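Local coordinates for protein diguanylate cyclase/phosphodiesterase (Caldicellulosiruptor saccharolyticus, PDB 3MTK) that belongs to a protein that probably hydrolyses cyclic di-GMP through its EAL domain, this chain being the GGDEF-family domain, at residues 110-115 / 119-124; 61-66 / 86-91. One frame throughout, in Å; residues are numbered along the deposited sequence.

Contact 1: 110-115 / 119-124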
loop_
_atom_site.group_PDB
_atom_site.type_symbol
_atom_site.label_atom_id
_atom_site.label_comp_id
_atom_site.label_asym_id
_atom_site.label_seq_id
_atom_site.Cartn_x
_atom_site.Cartn_y
_atom_site.Cartn_z
ATOM N N LEU A 110 -12.535 2.011 -8.049
ATOM C CA LEU A 110 -13.951 1.641 -8.079
ATOM C C LEU A 110 -14.633 2.082 -6.783
ATOM O O LEU A 110 -14.044 2.008 -5.706
ATOM C CB LEU A 110 -14.107 0.122 -8.273
ATOM C CG LEU A 110 -14.455 -0.379 -9.677
ATOM C CD1 LEU A 110 -13.555 0.255 -10.704
ATOM C CD2 LEU A 110 -14.338 -1.876 -9.719
ATOM N N PRO A 111 -15.891 2.530 -6.871
ATOM C CA PRO A 111 -16.659 2.996 -5.711
ATOM C C PRO A 111 -16.692 2.031 -4.531
ATOM O O PRO A 111 -16.454 0.833 -4.678
ATOM C CB PRO A 111 -18.056 3.225 -6.289
ATOM C CG PRO A 111 -17.789 3.520 -7.749
ATOM C CD PRO A 111 -16.726 2.514 -8.084
ATOM N N TYR A 112 -16.981 2.575 -3.352
ATOM C CA TYR A 112 -17.092 1.781 -2.135
ATOM C C TYR A 112 -18.473 2.064 -1.566
ATOM O O TYR A 112 -18.863 3.224 -1.412
ATOM C CB TYR A 112 -16.031 2.176 -1.095
ATOM C CG TYR A 112 -14.608 1.918 -1.517
ATOM C CD1 TYR A 112 -13.904 2.852 -2.260
ATOM C CD2 TYR A 112 -13.982 0.710 -1.208
ATOM C CE1 TYR A 112 -12.622 2.597 -2.693
ATOM C CE2 TYR A 112 -12.695 0.447 -1.636
ATOM C CZ TYR A 112 -12.025 1.391 -2.381
ATOM O OH TYR A 112 -10.770 1.110 -2.852
ATOM N N ASN A 113 -19.215 1.003 -1.274
ATOM C CA ASN A 113 -20.549 1.143 -0.717
ATOM C C ASN A 113 -20.374 0.959 0.769
ATOM O O ASN A 113 -20.466 -0.152 1.283
ATOM C CB ASN A 113 -21.487 0.072 -1.296
ATOM C CG ASN A 113 -22.932 0.223 -0.825
ATOM O OD1 ASN A 113 -23.858 -0.235 -1.495
ATOM N ND2 ASN A 113 -23.130 0.852 0.333
ATOM N N VAL A 114 -20.092 2.058 1.452
ATOM C CA VAL A 114 -19.896 2.030 2.889
ATOM C C VAL A 114 -21.169 2.487 3.591
ATOM O O VAL A 114 -21.489 3.673 3.606
ATOM C CB VAL A 114 -18.732 2.949 3.299
ATOM C CG1 VAL A 114 -18.411 2.754 4.773
ATOM C CG2 VAL A 114 -17.519 2.656 2.434
ATOM N N ASN A 115 -21.897 1.536 4.167
ATOM C CA ASN A 115 -23.140 1.846 4.861
ATOM C C ASN A 115 -24.039 2.716 3.984
ATOM O O ASN A 115 -24.435 3.815 4.375
ATOM C CB ASN A 115 -22.844 2.573 6.176
ATOM C CG ASN A 115 -24.095 2.796 7.015
ATOM O OD1 ASN A 115 -24.778 1.841 7.406
ATOM N ND2 ASN A 115 -24.403 4.064 7.296
ATOM N N ILE A 119 -18.890 5.846 -2.029
ATOM C CA ILE A 119 -17.696 6.672 -1.934
ATOM C C ILE A 119 -16.593 6.330 -2.918
ATOM O O ILE A 119 -16.278 5.164 -3.158
ATOM C CB ILE A 119 -17.131 6.621 -0.501
ATOM C CG1 ILE A 119 -18.242 6.978 0.486
ATOM C CG2 ILE A 119 -15.955 7.599 -0.346
ATOM C CD1 ILE A 119 -17.851 6.799 1.927
ATOM N N ARG A 120 -16.018 7.376 -3.486
ATOM C CA ARG A 120 -14.931 7.256 -4.435
ATOM C C ARG A 120 -13.734 8.003 -3.860
ATOM O O ARG A 120 -13.870 9.131 -3.391
ATOM C CB ARG A 120 -15.335 7.874 -5.774
ATOM C CG ARG A 120 -16.086 6.940 -6.690
ATOM C CD ARG A 120 -16.619 7.687 -7.898
ATOM N NE ARG A 120 -16.723 6.830 -9.079
ATOM C CZ ARG A 120 -15.679 6.339 -9.746
ATOM N NH1 ARG A 120 -14.444 6.614 -9.351
ATOM N NH2 ARG A 120 -15.866 5.573 -10.813
ATOM N N VAL A 121 -12.567 7.368 -3.888
ATOM C CA VAL A 121 -11.352 7.976 -3.376
ATOM C C VAL A 121 -10.248 7.892 -4.397
ATOM O O VAL A 121 -10.313 7.097 -5.322
ATOM C CB VAL A 121 -10.854 7.272 -2.119
ATOM C CG1 VAL A 121 -11.745 7.606 -0.947
ATOM C CG2 VAL A 121 -10.816 5.778 -2.367
ATOM N N ASN A 122 -9.230 8.717 -4.209
ATOM C CA ASN A 122 -8.076 8.750 -5.087
ATOM C C ASN A 122 -6.885 8.168 -4.367
ATOM O O ASN A 122 -6.866 8.126 -3.138
ATOM C CB ASN A 122 -7.779 10.179 -5.500
ATOM C CG ASN A 122 -8.776 10.691 -6.496
ATOM O OD1 ASN A 122 -9.047 11.888 -6.568
ATOM N ND2 ASN A 122 -9.328 9.778 -7.287
ATOM N N PHE A 123 -5.899 7.718 -5.142
ATOM C CA PHE A 123 -4.697 7.110 -4.589
ATOM C C PHE A 123 -3.470 7.548 -5.364
ATOM O O PHE A 123 -3.560 8.284 -6.341
ATOM C CB PHE A 123 -4.758 5.574 -4.685
ATOM C CG PHE A 123 -5.986 4.946 -4.053
ATOM C CD1 PHE A 123 -7.220 4.994 -4.692
ATOM C CD2 PHE A 123 -5.894 4.294 -2.838
ATOM C CE1 PHE A 123 -8.345 4.398 -4.128
ATOM C CE2 PHE A 123 -7.011 3.692 -2.265
ATOM C CZ PHE A 123 -8.239 3.745 -2.912
ATOM N N ASN A 124 -2.322 7.067 -4.901
ATOM C CA ASN A 124 -1.034 7.282 -5.533
ATOM C C ASN A 124 -0.204 6.085 -5.107
ATOM O O ASN A 124 -0.387 5.544 -4.004
ATOM C CB ASN A 124 -0.399 8.597 -5.101
ATOM C CG ASN A 124 -0.697 9.723 -6.088
ATOM O OD1 ASN A 124 -0.236 9.696 -7.244
ATOM N ND2 ASN A 124 -1.483 10.701 -5.651
#
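Tyr112 and Ile119 form the antiparallel hydrogen-bonded pair of a small beta hairpin, strands 112-114 and 117-119, beside the main sheet of the GGDEF domain. Tyr112 N donates to Ile119 O at 2.7 Å. Ile119 N returns a straighter bond to Tyr112 O, with 165° at the hydrogen. Ile119 O also receives a CA-H contact from Pro111 CA at 3.4 Å.

The Tyr112 side chain leaves the pair on the same face as Ile119. Its CB sits 3.6 Å from Ile119 O. CG stands beside the backbone N (chi1 -64°), the very atom that bonds Ile119 O, and this places the ring next to that oxygen. CD1 brings the ring edge to Ile119 O at 3.4 Å, and the oxygen lies in the ring plane. Further out, CE1 meets Val121 CG2 at 3.7 Å, where the two side chains cross at about a right angle. At the tip, OH reaches Phe123 CZ, and the two side chains come from opposite directions. Arg69 makes a cation-pi contact with the ring and hydrogen-bonds Leu110 O and Pro111 O as well. With an alanine in its place, the ring beside Val121 CG2 and Phe123 CZ is gone, which is likely to leave a gap there and Arg69 without its cation-pi partner.

Val114 and Ile119 add an apolar contact through Val114 CB and Ile119 CD1. On the more exposed side, Pro111 and Arg120 run side by side, pointing the same way. The CG-CD edge of the proline lies over one face of the guanidinium, offset toward its rim, with Pro111 CG 3.7 Å from Arg120 NE.

Contact 2: 61-66 / 86-91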
loop_
_atom_site.group_PDB
_atom_site.type_symbol
_atom_site.label_atom_id
_atom_site.label_comp_id
_atom_site.label_asym_id
_atom_site.label_seq_id
_atom_site.Cartn_x
_atom_site.Cartn_y
_atom_site.Cartn_z
ATOM N N GLU A 61 -14.491 2.841 8.425
ATOM C CA GLU A 61 -15.151 1.747 7.726
ATOM C C GLU A 61 -14.609 1.694 6.305
ATOM O O GLU A 61 -14.345 0.624 5.763
ATOM C CB GLU A 61 -16.665 1.972 7.695
ATOM C CG GLU A 61 -17.435 1.139 8.708
ATOM C CD GLU A 61 -17.390 -0.343 8.382
ATOM O OE1 GLU A 61 -17.854 -0.715 7.283
ATOM O OE2 GLU A 61 -16.893 -1.135 9.217
ATOM N N LEU A 62 -14.447 2.868 5.716
ATOM C CA LEU A 62 -13.910 3.003 4.365
ATOM C C LEU A 62 -12.509 2.368 4.303
ATOM O O LEU A 62 -12.193 1.604 3.385
ATOM C CB LEU A 62 -13.803 4.482 4.024
ATOM C CG LEU A 62 -13.977 4.951 2.587
ATOM C CD1 LEU A 62 -13.160 6.230 2.438
ATOM C CD2 LEU A 62 -13.538 3.892 1.573
ATOM N N ILE A 63 -11.673 2.694 5.289
ATOM C CA ILE A 63 -10.309 2.171 5.367
ATOM C C ILE A 63 -10.364 0.648 5.396
ATOM O O ILE A 63 -9.599 -0.023 4.701
ATOM C CB ILE A 63 -9.573 2.688 6.638
ATOM C CG1 ILE A 63 -9.379 4.200 6.561
ATOM C CG2 ILE A 63 -8.207 2.022 6.776
ATOM C CD1 ILE A 63 -8.447 4.639 5.465
ATOM N N ILE A 64 -11.268 0.093 6.200
ATOM C CA ILE A 64 -11.382 -1.360 6.257
ATOM C C ILE A 64 -11.716 -1.842 4.854
ATOM O O ILE A 64 -11.032 -2.711 4.313
ATOM C CB ILE A 64 -12.481 -1.821 7.240
ATOM C CG1 ILE A 64 -12.054 -1.522 8.679
ATOM C CG2 ILE A 64 -12.720 -3.316 7.083
ATOM C CD1 ILE A 64 -13.079 -1.958 9.731
ATOM N N HIS A 65 -12.763 -1.272 4.259
ATOM C CA HIS A 65 -13.146 -1.640 2.897
ATOM C C HIS A 65 -11.922 -1.609 1.996
ATOM O O HIS A 65 -11.662 -2.557 1.254
ATOM C CB HIS A 65 -14.185 -0.668 2.339
ATOM C CG HIS A 65 -15.596 -1.018 2.693
ATOM N ND1 HIS A 65 -16.020 -1.173 3.995
ATOM C CD2 HIS A 65 -16.678 -1.246 1.912
ATOM C CE1 HIS A 65 -17.304 -1.482 4.002
ATOM N NE2 HIS A 65 -17.728 -1.532 2.751
ATOM N N ILE A 66 -11.160 -0.519 2.064
ATOM C CA ILE A 66 -9.976 -0.408 1.228
ATOM C C ILE A 66 -8.989 -1.532 1.507
ATOM O O ILE A 66 -8.509 -2.177 0.576
ATOM C CB ILE A 66 -9.265 0.948 1.421
ATOM C CG1 ILE A 66 -10.168 2.082 0.933
ATOM C CG2 ILE A 66 -7.964 0.957 0.644
ATOM C CD1 ILE A 66 -9.619 3.462 1.173
ATOM N N ASP A 86 -3.072 6.713 6.405
ATOM C CA ASP A 86 -3.593 6.696 5.038
ATOM C C ASP A 86 -2.706 5.947 4.052
ATOM O O ASP A 86 -2.792 6.177 2.846
ATOM C CB ASP A 86 -3.748 8.130 4.538
ATOM C CG ASP A 86 -2.421 8.851 4.434
ATOM O OD1 ASP A 86 -1.395 8.241 4.803
ATOM O OD2 ASP A 86 -2.395 10.024 3.983
ATOM N N ARG A 87 -1.869 5.042 4.545
ATOM C CA ARG A 87 -0.960 4.359 3.647
ATOM C C ARG A 87 -0.838 2.868 3.845
ATOM O O ARG A 87 -0.761 2.390 4.971
ATOM C CB ARG A 87 0.423 5.006 3.754
ATOM C CG ARG A 87 1.536 4.238 3.072
ATOM C CD ARG A 87 2.859 4.952 3.262
ATOM N NE ARG A 87 2.813 6.338 2.791
ATOM C CZ ARG A 87 3.888 7.109 2.652
ATOM N NH1 ARG A 87 5.087 6.628 2.950
ATOM N NH2 ARG A 87 3.771 8.354 2.206
ATOM N N PHE A 88 -0.807 2.139 2.729
ATOM C CA PHE A 88 -0.686 0.684 2.751
ATOM C C PHE A 88 0.595 0.285 2.038
ATOM O O PHE A 88 1.149 1.070 1.261
ATOM C CB PHE A 88 -1.865 0.024 2.031
ATOM C CG PHE A 88 -3.183 0.174 2.733
ATOM C CD1 PHE A 88 -3.639 -0.809 3.602
ATOM C CD2 PHE A 88 -4.004 1.275 2.479
ATOM C CE1 PHE A 88 -4.904 -0.710 4.212
ATOM C CE2 PHE A 88 -5.259 1.382 3.077
ATOM C CZ PHE A 88 -5.708 0.378 3.949
ATOM N N ALA A 89 1.049 -0.940 2.302
ATOM C CA ALA A 89 2.261 -1.485 1.683
ATOM C C ALA A 89 2.032 -2.914 1.191
ATOM O O ALA A 89 1.291 -3.683 1.801
ATOM C CB ALA A 89 3.416 -1.465 2.680
ATOM N N ILE A 90 2.669 -3.265 0.085
ATOM C CA ILE A 90 2.540 -4.608 -0.453
ATOM C C ILE A 90 3.901 -5.180 -0.818
ATOM O O ILE A 90 4.787 -4.462 -1.287
ATOM C CB ILE A 90 1.690 -4.647 -1.743
ATOM C CG1 ILE A 90 0.319 -4.005 -1.515
ATOM C CG2 ILE A 90 1.537 -6.098 -2.203
ATOM C CD1 ILE A 90 -0.585 -4.783 -0.591
ATOM N N ILE A 91 4.066 -6.474 -0.575
ATOM C CA ILE A 91 5.283 -7.174 -0.950
ATOM C C ILE A 91 4.742 -8.081 -2.034
ATOM O O ILE A 91 3.820 -8.854 -1.776
ATOM C CB ILE A 91 5.819 -8.092 0.150
ATOM C CG1 ILE A 91 6.112 -7.298 1.427
ATOM C CG2 ILE A 91 7.059 -8.805 -0.361
ATOM C CD1 ILE A 91 7.192 -6.281 1.289
#
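Glu61 O takes two bonds from His65, one turn further along the helix that brings Ile63 and Ile66 to Phe88. The first is the helical bond from His65 N at 2.9 Å. The second comes from the ring, His65 ND1 to Glu61 O at 3.0 Å. This one is bent, with 135° at the hydrogen. The donor stands 49° out of the carbonyl plane, so it does not follow a lone pair. The bond ties the imidazole back to its own helix and should limit its rotation.

Across the contact, the meeting is apolar. Phe88 points from its strand toward helix 56-74. Ile66 CG2 lies 3.7 Å from Phe88 CE2, approaching the ring obliquely. With chi1 at -65°, Ile66 CG1 stays beside the backbone N and CG2 is the branch turned to the ring. Ile63 CG2 reaches Phe88 CZ at 4.1 Å.

In sequence, Asp86, Arg87 and Phe88 close the GGDEF signature, which here reads GFDRF. It lies at the hairpin between strands 79-84 and 87-93, and Phe88 takes the place of the final phenylalanine. Arg87 stands where the signature has glutamate. It forms a salt bridge with Asp145, and Lys82 of the neighbouring strand touches Phe88. The aromatic ring sits between strand 87-93, second in the sheet, and helix 56-74. At the tip of the ring, Phe88 CZ has Ile63 O near the ring plane, 4.0 Å away.

Both contacts involve mainly buried residues, but contact 2 lies nearer the middle of the chain, its centre about 7 Å from the chain centre against about 15 Å for contact 1. Contact 1 also has an exposed margin at Arg120. It is a local hairpin contact, joined by backbone hydrogen bonds, and the Tyr112 ring extends it toward strand 123-129. Contact 2 joins a helix and a strand 20 residues apart in sequence, through apolar packing alone. Helix 56-74 links the two: its Ile63 and Ile66 meet the sheet, while Leu62 and His65 pack on the Tyr112 ring, with Leu62 CD2 3.8 Å from Tyr112 CG. A weak bond from His65 NE2 to Asn113 O adds to this.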